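Local coordinates for hypothetical protein Atu3615 (Agrobacterium tumefaciens str. C58, PDB 1ZNP) that is of unknown function but belongs to the cupin superfamily (DUF985), whose beta-barrel fold serves in its relatives for many different enzymatic and binding roles, at residues Gln8-Ile11 and Gly15-Pro18; Gly35-Ser40 and Thr59-Val64; Glu63-Tyr68 and Gln109-Leu114; Gln85-Gly90 and Pro99-Pro104. All blocks are in the same frame, centred on the assembly; numbering follows the deposited sequence.

Interaction 1 of 4, residues Gln8-Ile11 and Gly15-Pro18; sequences QAII and GLEP
Leu16 folds back against Ile11 and Ile10 just where helix 7-14 runs out. The chain leaves the helix at Gly15, whose positive phi (68°) turns the backbone round so that the amide of Leu16 faces the last turn. That N-H donates to the carbonyl oxygen of Ile11, Leu16 N to Ile11 O at 3.0 Å; the donor lies in the carbonyl plane on a lone pair, with an N-H...O angle of 148°. A bond from an amide to the carbonyl five residues earlier, beside a glycine of positive phi, is the signature of a Schellman motif, and Ile11 and Leu16 make the hydrophobic contact that goes with it.

From its root outward, Leu16 first rests CB on the helix backbone, 3.9 Å from Ile11 CA. CG then branches, and CD2 is the methyl that reaches back to the helix: it too lies 3.9 Å from Ile11 CA, with Ile11 CG1 at 4.2 Å and the branch methyl Ile10 CG2 at 4.1 Å from it. Ile10 presents CG2 because this branch stands anti to the backbone N. Leu16 and Ile10 run side by side and point the same way, while Ile11 crosses the leucine at about a right angle, its CG2 passing 3.9 Å from Leu16 O.

The buried pair Ile10 and Leu16 faces the sheet. Ile10 packs on Leu46 of strand 41-48 and on Phe117 and Leu119 of strand 117-124; Leu16 covers Tyr44 and Leu46, and also Phe24 and His26 of strand 24-30, so the helix and the turn after it pack against these strands.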
loop_
_atom_site.group_PDB
_atom_site.type_symbol
_atom_site.label_atom_id
_atom_site.label_comp_id
_atom_site.label_asym_id
_atom_site.label_seq_id
_atom_site.Cartn_x
_atom_site.Cartn_y
_atom_site.Cartn_z
ATOM N N GLN A 8 21.218 -18.352 -5.227
ATOM C CA GLN A 8 22.432 -18.563 -6.000
ATOM C C GLN A 8 22.164 -19.218 -7.341
ATOM O O GLN A 8 22.887 -18.978 -8.309
ATOM C CB GLN A 8 23.449 -19.391 -5.217
ATOM C CG GLN A 8 24.519 -18.531 -4.565
ATOM C CD GLN A 8 25.362 -17.751 -5.588
ATOM O OE1 GLN A 8 25.838 -16.645 -5.303
ATOM N NE2 GLN A 8 25.557 -18.330 -6.772
ATOM N N ALA A 9 21.131 -20.045 -7.409
ATOM C CA ALA A 9 20.817 -20.694 -8.668
ATOM C C ALA A 9 20.216 -19.646 -9.616
ATOM O O ALA A 9 20.474 -19.654 -10.822
ATOM C CB ALA A 9 19.847 -21.844 -8.433
ATOM N N ILE A 10 19.431 -18.730 -9.058
ATOM C CA ILE A 10 18.806 -17.678 -9.853
ATOM C C ILE A 10 19.866 -16.713 -10.346
ATOM O O ILE A 10 19.911 -16.376 -11.530
ATOM C CB ILE A 10 17.769 -16.894 -9.029
ATOM C CG1 ILE A 10 16.624 -17.825 -8.637
ATOM C CG2 ILE A 10 17.223 -15.735 -9.848
ATOM C CD1 ILE A 10 15.679 -17.252 -7.607
ATOM N N ILE A 11 20.707 -16.267 -9.417
ATOM C CA ILE A 11 21.800 -15.345 -9.718
ATOM C C ILE A 11 22.650 -15.919 -10.839
ATOM O O ILE A 11 23.053 -15.215 -11.766
ATOM C CB ILE A 11 22.708 -15.146 -8.485
ATOM C CG1 ILE A 11 21.995 -14.277 -7.450
ATOM C CG2 ILE A 11 24.038 -14.550 -8.899
ATOM C CD1 ILE A 11 22.823 -14.016 -6.208
ATOM N N GLY A 15 22.355 -14.490 -14.690
ATOM C CA GLY A 15 23.511 -13.635 -14.872
ATOM C C GLY A 15 23.397 -12.340 -14.095
ATOM O O GLY A 15 23.810 -11.283 -14.570
ATOM N N LEU A 16 22.836 -12.428 -12.892
ATOM C CA LEU A 16 22.652 -11.270 -12.031
ATOM C C LEU A 16 23.970 -10.783 -11.437
ATOM O O LEU A 16 24.886 -11.570 -11.192
ATOM C CB LEU A 16 21.681 -11.626 -10.900
ATOM C CG LEU A 16 20.178 -11.397 -11.066
ATOM C CD1 LEU A 16 19.753 -11.638 -12.493
ATOM C CD2 LEU A 16 19.422 -12.314 -10.112
ATOM N N GLU A 17 24.048 -9.477 -11.198
ATOM C CA GLU A 17 25.227 -8.842 -10.619
ATOM C C GLU A 17 24.723 -7.910 -9.525
ATOM O O GLU A 17 23.609 -7.393 -9.609
ATOM C CB GLU A 17 25.971 -8.038 -11.688
ATOM C CG GLU A 17 26.410 -8.861 -12.898
ATOM C CD GLU A 17 27.697 -9.639 -12.657
ATOM O OE1 GLU A 17 27.903 -10.145 -11.523
ATOM O OE2 GLU A 17 28.503 -9.750 -13.612
ATOM N N PRO A 18 25.531 -7.681 -8.481
ATOM C CA PRO A 18 25.104 -6.795 -7.395
ATOM C C PRO A 18 24.695 -5.412 -7.877
ATOM O O PRO A 18 25.387 -4.783 -8.679
ATOM C CB PRO A 18 26.322 -6.762 -6.469
ATOM C CG PRO A 18 27.470 -7.023 -7.398
ATOM C CD PRO A 18 26.926 -8.109 -8.287
#

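Interaction 2 of 4, residues Gly35-Ser40 and Thr59-Val64; sequences GERGHS and TDAVEV
Two torsions bring Arg37 and Asp60 together: the arginine chain kinks at chi3 (60°), and Asp60 places CG between its backbone N and carbonyl carbon (chi1 47°), so that the two side chains come at each other from opposite directions. The result is a two-pronged, end-on salt bridge between loops of the cupin fold, one lying between strands 24-30 and 41-48, the other leading into strand 63-68.

Both terminal nitrogens of the guanidinium take part. NH1 of Arg37 donates to OD2 of Asp60 at 2.8 Å, and NH2 of Arg37 donates to OD1 of Asp60 at 3.1 Å, each through a fairly straight bond. The grip is not quite symmetrical, since OD2 of Asp60 also lies 3.1 Å from NH2 of Arg37. The carboxylate carbon sits at the guanidinium edge, in its plane. From the aspartate's side the fit is less flat: the two planes are turned 52° apart, and both oxygens are approached from above the carboxylate plane.

The pair does not stand alone. NH1 of Arg37 is shared between Asp60 and the backbone oxygen of Gly127, the arginine's strongest partner, and OD1 of Asp60 is bonded to the hydroxyl of Ser132, so the ion pair joins three loop regions through bonds to both charged groups. Beside it, Ala61 brings its methyl up obliquely to the guanidinium, with Ala61 CB 4.3 Å from Arg37 NH1.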
loop_
_atom_site.group_PDB
_atom_site.type_symbol
_atom_site.label_atom_id
_atom_site.label_comp_id
_atom_site.label_asym_id
_atom_site.label_seq_id
_atom_site.Cartn_x
_atom_site.Cartn_y
_atom_site.Cartn_z
ATOM N N GLY A 35 14.694 7.903 -28.017
ATOM C CA GLY A 35 15.943 8.487 -27.567
ATOM C C GLY A 35 16.973 7.459 -27.160
ATOM O O GLY A 35 16.858 6.290 -27.517
ATOM N N GLU A 36 17.981 7.906 -26.421
ATOM C CA GLU A 36 19.052 7.040 -25.955
ATOM C C GLU A 36 18.674 6.317 -24.674
ATOM O O GLU A 36 19.279 5.303 -24.314
ATOM C CB GLU A 36 20.332 7.852 -25.728
ATOM C CG GLU A 36 21.205 7.981 -26.971
ATOM C CD GLU A 36 20.517 8.716 -28.117
ATOM O OE1 GLU A 36 21.013 8.635 -29.263
ATOM O OE2 GLU A 36 19.489 9.381 -27.871
ATOM N N ARG A 37 17.685 6.853 -23.975
ATOM C CA ARG A 37 17.232 6.224 -22.753
ATOM C C ARG A 37 16.230 5.150 -23.136
ATOM O O ARG A 37 16.070 4.156 -22.430
ATOM C CB ARG A 37 16.580 7.255 -21.828
ATOM C CG ARG A 37 17.563 8.263 -21.256
ATOM C CD ARG A 37 16.896 9.214 -20.280
ATOM N NE ARG A 37 16.302 8.514 -19.146
ATOM C CZ ARG A 37 15.885 9.116 -18.032
ATOM N NH1 ARG A 37 15.354 8.397 -17.049
ATOM N NH2 ARG A 37 16.009 10.433 -17.895
ATOM N N GLY A 38 15.580 5.349 -24.280
ATOM C CA GLY A 38 14.585 4.408 -24.749
ATOM C C GLY A 38 13.230 4.708 -24.123
ATOM O O GLY A 38 13.162 5.248 -23.019
ATOM N N HIS A 39 12.146 4.385 -24.823
ATOM C CA HIS A 39 10.830 4.622 -24.266
ATOM C C HIS A 39 10.757 3.945 -22.899
ATOM O O HIS A 39 10.017 4.388 -22.040
ATOM C CB HIS A 39 9.716 4.075 -25.174
ATOM C CG HIS A 39 9.478 4.898 -26.398
ATOM N ND1 HIS A 39 9.377 6.272 -26.362
ATOM C CD2 HIS A 39 9.276 4.541 -27.688
ATOM C CE1 HIS A 39 9.121 6.725 -27.575
ATOM N NE2 HIS A 39 9.054 5.696 -28.399
ATOM N N SER A 40 11.517 2.871 -22.697
ATOM C CA SER A 40 11.508 2.206 -21.400
ATOM C C SER A 40 12.640 1.198 -21.237
ATOM O O SER A 40 13.378 0.932 -22.179
ATOM C CB SER A 40 10.182 1.482 -21.193
ATOM O OG SER A 40 10.135 0.283 -21.953
ATOM N N THR A 59 14.621 9.833 -10.298
ATOM C CA THR A 59 14.154 11.211 -10.416
ATOM C C THR A 59 13.158 11.601 -11.486
ATOM O O THR A 59 12.276 12.416 -11.230
ATOM C CB THR A 59 15.344 12.201 -10.552
ATOM O OG1 THR A 59 16.001 11.996 -11.810
ATOM C CG2 THR A 59 16.346 12.007 -9.419
ATOM N N ASP A 60 13.270 11.026 -12.675
ATOM C CA ASP A 60 12.396 11.429 -13.770
ATOM C C ASP A 60 11.644 10.331 -14.496
ATOM O O ASP A 60 11.327 10.460 -15.680
ATOM C CB ASP A 60 13.232 12.199 -14.777
ATOM C CG ASP A 60 14.539 11.481 -15.110
ATOM O OD1 ASP A 60 15.547 12.173 -15.344
ATOM O OD2 ASP A 60 14.557 10.232 -15.145
ATOM N N ALA A 61 11.349 9.250 -13.794
ATOM C CA ALA A 61 10.634 8.164 -14.429
ATOM C C ALA A 61 9.925 7.325 -13.395
ATOM O O ALA A 61 10.382 7.213 -12.256
ATOM C CB ALA A 61 11.596 7.303 -15.224
ATOM N N VAL A 62 8.799 6.761 -13.823
ATOM C CA VAL A 62 7.962 5.890 -13.027
ATOM C C VAL A 62 8.511 4.459 -13.111
ATOM O O VAL A 62 8.823 3.953 -14.196
ATOM C CB VAL A 62 6.525 5.872 -13.586
ATOM C CG1 VAL A 62 5.699 4.792 -12.894
ATOM C CG2 VAL A 62 5.886 7.235 -13.415
ATOM N N GLU A 63 8.614 3.803 -11.969
ATOM C CA GLU A 63 9.096 2.444 -11.947
ATOM C C GLU A 63 7.991 1.513 -11.459
ATOM O O GLU A 63 7.332 1.788 -10.463
ATOM C CB GLU A 63 10.318 2.339 -11.039
ATOM C CG GLU A 63 10.841 0.919 -10.893
ATOM C CD GLU A 63 12.290 0.877 -10.455
ATOM O OE1 GLU A 63 12.661 1.675 -9.569
ATOM O OE2 GLU A 63 13.046 0.038 -10.994
ATOM N N VAL A 64 7.767 0.423 -12.179
ATOM C CA VAL A 64 6.752 -0.523 -11.772
ATOM C C VAL A 64 7.407 -1.844 -11.376
ATOM O O VAL A 64 8.211 -2.410 -12.133
ATOM C CB VAL A 64 5.753 -0.792 -12.903
ATOM C CG1 VAL A 64 4.729 -1.829 -12.449
ATOM C CG2 VAL A 64 5.090 0.516 -13.328
#

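Interaction 3 of 4, residues Glu63-Tyr68 and Gln109-Leu114; sequences EVWHYY and QSAESL
Inside the cupin barrel, strands 63-68 and 108-113 face each other across the interior, and Glu63 and Trp65 on the one meet Gln109 and Ala111 on the other. The segments run nearly parallel (11°) with their axes 11.3 Å apart, too far for backbone pairing, and side chains bridge the gap.

Gln109 is extended beyond CG and carries its amide across to two neighbours. OE1 of Gln109 accepts from the indole NE1 of Trp65 at 2.9 Å; the donor lies in the carbonyl plane, and the oxygen sits at the ring edge, 19° from the ring plane. NE2 of Gln109 donates to OE1 of Glu63 at 3.0 Å, nearly along the C-O bond and tilted from the amide plane, with carboxylate and amide planes nearly perpendicular. Both bonds are bent. The six-membered ring of Trp65 touches the methyl of Ala111, CH2 to CB at 3.9 Å.

Because its oxygen accepts a hydrogen bond from the indole and its nitrogen donates one to the carboxylate, Gln109 is probably fixed this way round: flipped, its oxygen would face the carboxylate. The buried indole N-H, the amide oxygen and Glu63 OE1 each gain a partner.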
loop_
_atom_site.group_PDB
_atom_site.type_symbol
_atom_site.label_atom_id
_atom_site.label_comp_id
_atom_site.label_asym_id
_atom_site.label_seq_id
_atom_site.Cartn_x
_atom_site.Cartn_y
_atom_site.Cartn_z
ATOM N N GLU A 63 8.614 3.803 -11.969
ATOM C CA GLU A 63 9.096 2.444 -11.947
ATOM C C GLU A 63 7.991 1.513 -11.459
ATOM O O GLU A 63 7.332 1.788 -10.463
ATOM C CB GLU A 63 10.318 2.339 -11.039
ATOM C CG GLU A 63 10.841 0.919 -10.893
ATOM C CD GLU A 63 12.290 0.877 -10.455
ATOM O OE1 GLU A 63 12.661 1.675 -9.569
ATOM O OE2 GLU A 63 13.046 0.038 -10.994
ATOM N N VAL A 64 7.767 0.423 -12.179
ATOM C CA VAL A 64 6.752 -0.523 -11.772
ATOM C C VAL A 64 7.407 -1.844 -11.376
ATOM O O VAL A 64 8.211 -2.410 -12.133
ATOM C CB VAL A 64 5.753 -0.792 -12.903
ATOM C CG1 VAL A 64 4.729 -1.829 -12.449
ATOM C CG2 VAL A 64 5.090 0.516 -13.328
ATOM N N TRP A 65 7.056 -2.327 -10.188
ATOM C CA TRP A 65 7.591 -3.584 -9.679
ATOM C C TRP A 65 6.670 -4.749 -10.025
ATOM O O TRP A 65 5.448 -4.618 -9.988
ATOM C CB TRP A 65 7.784 -3.502 -8.159
ATOM C CG TRP A 65 8.966 -2.675 -7.720
ATOM C CD1 TRP A 65 9.187 -1.351 -7.974
ATOM C CD2 TRP A 65 10.062 -3.114 -6.905
ATOM N NE1 TRP A 65 10.349 -0.938 -7.366
ATOM C CE2 TRP A 65 10.907 -2.000 -6.703
ATOM C CE3 TRP A 65 10.411 -4.343 -6.323
ATOM C CZ2 TRP A 65 12.076 -2.075 -5.947
ATOM C CZ3 TRP A 65 11.576 -4.418 -5.570
ATOM C CH2 TRP A 65 12.394 -3.288 -5.389
ATOM N N HIS A 66 7.267 -5.886 -10.378
ATOM C CA HIS A 66 6.503 -7.078 -10.746
ATOM C C HIS A 66 7.047 -8.294 -10.000
ATOM O O HIS A 66 8.253 -8.572 -10.050
ATOM C CB HIS A 66 6.599 -7.339 -12.258
ATOM C CG HIS A 66 6.285 -6.142 -13.106
ATOM N ND1 HIS A 66 7.193 -5.125 -13.326
ATOM C CD2 HIS A 66 5.170 -5.801 -13.792
ATOM C CE1 HIS A 66 6.651 -4.214 -14.112
ATOM N NE2 HIS A 66 5.426 -4.602 -14.410
ATOM N N TYR A 67 6.162 -9.015 -9.316
ATOM C CA TYR A 67 6.562 -10.197 -8.572
ATOM C C TYR A 67 6.673 -11.406 -9.497
ATOM O O TYR A 67 5.780 -11.632 -10.310
ATOM C CB TYR A 67 5.543 -10.497 -7.470
ATOM C CG TYR A 67 5.672 -11.896 -6.923
ATOM C CD1 TYR A 67 5.029 -12.975 -7.543
ATOM C CD2 TYR A 67 6.488 -12.157 -5.823
ATOM C CE1 TYR A 67 5.203 -14.282 -7.082
ATOM C CE2 TYR A 67 6.666 -13.455 -5.353
ATOM C CZ TYR A 67 6.026 -14.515 -5.986
ATOM O OH TYR A 67 6.250 -15.798 -5.533
ATOM N N TYR A 68 7.752 -12.185 -9.381
ATOM C CA TYR A 68 7.885 -13.362 -10.243
ATOM C C TYR A 68 7.954 -14.661 -9.465
ATOM O O TYR A 68 7.281 -15.631 -9.806
ATOM C CB TYR A 68 9.130 -13.285 -11.146
ATOM C CG TYR A 68 9.128 -12.177 -12.191
ATOM C CD1 TYR A 68 7.955 -11.797 -12.848
ATOM C CD2 TYR A 68 10.306 -11.520 -12.532
ATOM C CE1 TYR A 68 7.964 -10.780 -13.820
ATOM C CE2 TYR A 68 10.326 -10.513 -13.493
ATOM C CZ TYR A 68 9.161 -10.140 -14.132
ATOM O OH TYR A 68 9.189 -9.112 -15.053
ATOM N N GLN A 109 12.007 5.096 -2.470
ATOM C CA GLN A 109 11.612 3.697 -2.397
ATOM C C GLN A 109 12.672 2.764 -1.820
ATOM O O GLN A 109 13.864 2.949 -2.036
ATOM C CB GLN A 109 11.213 3.201 -3.786
ATOM C CG GLN A 109 12.327 3.264 -4.807
ATOM C CD GLN A 109 11.929 2.661 -6.140
ATOM O OE1 GLN A 109 11.507 1.503 -6.209
ATOM N NE2 GLN A 109 12.067 3.440 -7.208
ATOM N N SER A 110 12.217 1.760 -1.072
ATOM C CA SER A 110 13.108 0.766 -0.475
ATOM C C SER A 110 12.299 -0.510 -0.323
ATOM O O SER A 110 11.074 -0.466 -0.270
ATOM C CB SER A 110 13.623 1.225 0.893
ATOM O OG SER A 110 12.566 1.433 1.801
ATOM N N ALA A 111 12.977 -1.648 -0.265
ATOM C CA ALA A 111 12.273 -2.903 -0.147
ATOM C C ALA A 111 13.106 -3.977 0.534
ATOM O O ALA A 111 14.307 -3.827 0.729
ATOM C CB ALA A 111 11.841 -3.372 -1.530
ATOM N N GLU A 112 12.446 -5.061 0.912
ATOM C CA GLU A 112 13.113 -6.180 1.551
ATOM C C GLU A 112 12.279 -7.431 1.306
ATOM O O GLU A 112 11.053 -7.363 1.205
ATOM C CB GLU A 112 13.271 -5.931 3.058
ATOM C CG GLU A 112 11.964 -5.696 3.774
ATOM C CD GLU A 112 11.734 -4.235 4.184
ATOM O OE1 GLU A 112 10.718 -3.987 4.883
ATOM O OE2 GLU A 112 12.551 -3.350 3.821
ATOM N N SER A 113 12.954 -8.564 1.176
ATOM C CA SER A 113 12.279 -9.833 0.960
ATOM C C SER A 113 11.740 -10.305 2.309
ATOM O O SER A 113 12.359 -10.063 3.343
ATOM C CB SER A 113 13.269 -10.865 0.402
ATOM O OG SER A 113 12.651 -12.126 0.233
ATOM N N LEU A 114 10.592 -10.972 2.304
ATOM C CA LEU A 114 10.010 -11.458 3.546
ATOM C C LEU A 114 10.313 -12.934 3.771
ATOM O O LEU A 114 9.770 -13.560 4.675
ATOM C CB LEU A 114 8.502 -11.219 3.546
ATOM C CG LEU A 114 8.137 -9.749 3.340
ATOM C CD1 LEU A 114 6.633 -9.571 3.362
ATOM C CD2 LEU A 114 8.775 -8.907 4.427
#

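Interaction 4 of 4, residues Gln85-Gly90 and Pro99-Pro104; sequences QTFTLG and PQVIVP
Segments 85-90 and 99-104 run in roughly opposed directions, 145° between their axes, and from a near meeting at Gly90 and Pro99, whose CA atoms are 4.5 Å apart, they diverge toward the other end, where side chains make the contact. No backbone hydrogen bond joins the two segments. At the near end Pro99 N has no hydrogen to give to the oxygen of Gly90, and the proline ring simply leans on it, CD of Pro99 lying 3.3 Å from O of Gly90. The amide pairing is made one step earlier along the chain, where Thr88 and Gly90 bond to Arg98.

Val101 stands between the diverging strands. Its CB points toward strand 85-89, and both methyls find a partner there: CG1 of Val101 meets CD1 of Leu89 at 3.5 Å, while CG2 of Val101 reaches CD2 of Phe87 at 3.9 Å. With CG of Leu89 anti to the backbone N (chi1 177°), the leucine tip is carried over the neighbouring backbone, where CD1 of Leu89 also lies 3.4 Å from the carbonyl carbon of Pro99. The valine approaches the phenylalanine ring obliquely.

Leu89 and Val101 also pack on Trp65 of strand 63-68, and Val101 on Leu75 of strand 73-78. Phe87 also meets Phe87 of the second subunit, their rings inclined at about 55°. Such an apolar filling between strands belongs to the inner wall of a cupin beta-barrel, and here it continues into the dimer interface.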
loop_
_atom_site.group_PDB
_atom_site.type_symbol
_atom_site.label_atom_id
_atom_site.label_comp_id
_atom_site.label_asym_id
_atom_site.label_seq_id
_atom_site.Cartn_x
_atom_site.Cartn_y
_atom_site.Cartn_z
ATOM N N GLN A 85 4.235 4.851 2.743
ATOM C CA GLN A 85 3.236 3.810 2.524
ATOM C C GLN A 85 3.979 2.500 2.287
ATOM O O GLN A 85 5.094 2.494 1.753
ATOM C CB GLN A 85 2.388 4.140 1.295
ATOM C CG GLN A 85 1.760 5.522 1.326
ATOM C CD GLN A 85 1.955 6.268 0.017
ATOM O OE1 GLN A 85 1.353 5.917 -1.009
ATOM N NE2 GLN A 85 2.817 7.299 0.039
ATOM N N THR A 86 3.358 1.393 2.672
ATOM C CA THR A 86 3.986 0.088 2.514
ATOM C C THR A 86 3.042 -0.905 1.867
ATOM O O THR A 86 1.931 -1.140 2.346
ATOM C CB THR A 86 4.455 -0.467 3.874
ATOM O OG1 THR A 86 5.446 0.410 4.425
ATOM C CG2 THR A 86 5.050 -1.871 3.709
ATOM N N PHE A 87 3.492 -1.490 0.767
ATOM C CA PHE A 87 2.678 -2.454 0.050
ATOM C C PHE A 87 3.352 -3.810 0.066
ATOM O O PHE A 87 4.569 -3.908 -0.042
ATOM C CB PHE A 87 2.479 -1.990 -1.398
ATOM C CG PHE A 87 1.937 -0.598 -1.510
ATOM C CD1 PHE A 87 0.623 -0.312 -1.130
ATOM C CD2 PHE A 87 2.749 0.443 -1.956
ATOM C CE1 PHE A 87 0.125 0.994 -1.195
ATOM C CE2 PHE A 87 2.260 1.749 -2.023
ATOM C CZ PHE A 87 0.947 2.023 -1.644
ATOM N N THR A 88 2.561 -4.856 0.232
ATOM C CA THR A 88 3.106 -6.194 0.213
ATOM C C THR A 88 3.002 -6.645 -1.239
ATOM O O THR A 88 1.913 -6.833 -1.777
ATOM C CB THR A 88 2.321 -7.142 1.143
ATOM O OG1 THR A 88 2.460 -6.688 2.497
ATOM C CG2 THR A 88 2.884 -8.550 1.069
ATOM N N LEU A 89 4.157 -6.765 -1.876
ATOM C CA LEU A 89 4.246 -7.176 -3.266
ATOM C C LEU A 89 4.331 -8.687 -3.295
ATOM O O LEU A 89 5.276 -9.259 -2.770
ATOM C CB LEU A 89 5.508 -6.591 -3.893
ATOM C CG LEU A 89 5.794 -6.997 -5.338
ATOM C CD1 LEU A 89 4.752 -6.386 -6.258
ATOM C CD2 LEU A 89 7.194 -6.542 -5.716
ATOM N N GLY A 90 3.341 -9.329 -3.907
ATOM C CA GLY A 90 3.331 -10.775 -3.970
ATOM C C GLY A 90 2.130 -11.298 -4.724
ATOM O O GLY A 90 1.322 -10.518 -5.219
ATOM N N PRO A 99 0.829 -8.336 -7.047
ATOM C CA PRO A 99 2.079 -8.663 -7.736
ATOM C C PRO A 99 2.592 -7.524 -8.605
ATOM O O PRO A 99 3.593 -7.658 -9.291
ATOM C CB PRO A 99 1.711 -9.899 -8.552
ATOM C CG PRO A 99 0.282 -9.594 -8.963
ATOM C CD PRO A 99 -0.325 -8.997 -7.686
ATOM N N GLN A 100 1.894 -6.402 -8.572
ATOM C CA GLN A 100 2.297 -5.249 -9.368
ATOM C C GLN A 100 2.055 -4.007 -8.543
ATOM O O GLN A 100 0.982 -3.845 -7.980
ATOM C CB GLN A 100 1.474 -5.176 -10.653
ATOM C CG GLN A 100 2.007 -4.195 -11.663
ATOM C CD GLN A 100 1.074 -4.030 -12.835
ATOM O OE1 GLN A 100 0.222 -3.137 -12.847
ATOM N NE2 GLN A 100 1.213 -4.902 -13.825
ATOM N N VAL A 101 3.067 -3.152 -8.447
ATOM C CA VAL A 101 2.944 -1.903 -7.697
ATOM C C VAL A 101 3.711 -0.789 -8.418
ATOM O O VAL A 101 4.852 -0.974 -8.869
ATOM C CB VAL A 101 3.437 -2.057 -6.239
ATOM C CG1 VAL A 101 4.711 -2.843 -6.212
ATOM C CG2 VAL A 101 3.665 -0.701 -5.619
ATOM N N ILE A 102 3.051 0.362 -8.516
ATOM C CA ILE A 102 3.571 1.521 -9.212
ATOM C C ILE A 102 4.246 2.573 -8.363
ATOM O O ILE A 102 3.578 3.328 -7.672
ATOM C CB ILE A 102 2.452 2.248 -9.978
ATOM C CG1 ILE A 102 1.857 1.322 -11.031
ATOM C CG2 ILE A 102 2.986 3.509 -10.612
ATOM C CD1 ILE A 102 0.979 0.269 -10.433
ATOM N N VAL A 103 5.570 2.649 -8.436
ATOM C CA VAL A 103 6.268 3.665 -7.686
ATOM C C VAL A 103 6.291 4.900 -8.584
ATOM O O VAL A 103 6.922 4.900 -9.643
ATOM C CB VAL A 103 7.719 3.250 -7.358
ATOM C CG1 VAL A 103 8.374 4.317 -6.475
ATOM C CG2 VAL A 103 7.733 1.885 -6.674
ATOM N N PRO A 104 5.575 5.960 -8.192
ATOM C CA PRO A 104 5.561 7.171 -9.010
ATOM C C PRO A 104 6.964 7.777 -9.127
ATOM O O PRO A 104 7.860 7.440 -8.355
ATOM C CB PRO A 104 4.561 8.070 -8.279
ATOM C CG PRO A 104 4.674 7.633 -6.873
ATOM C CD PRO A 104 4.758 6.134 -6.980
#

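All four contacts draw on one large mixed sheet. Along the chain, interaction 1 comes first, with helix 7-14 at the N-terminal edge strand; interaction 2 follows, and its second segment runs into strand 63-68, where interaction 3 begins, so the two share Glu63 and Val64. Interaction 4 falls between the two segments of interaction 3, and their centres are only 7 Å apart: Trp65 N and Val101 O probably hydrogen-bond at 2.9 Å. Interactions 1 and 4 sit on opposite sides of the chain's centre, their centres 23 Å apart. Interaction 3 lies in the barrel interior, interactions 1 and 2 lie farther out, and interaction 4 reaches the second subunit.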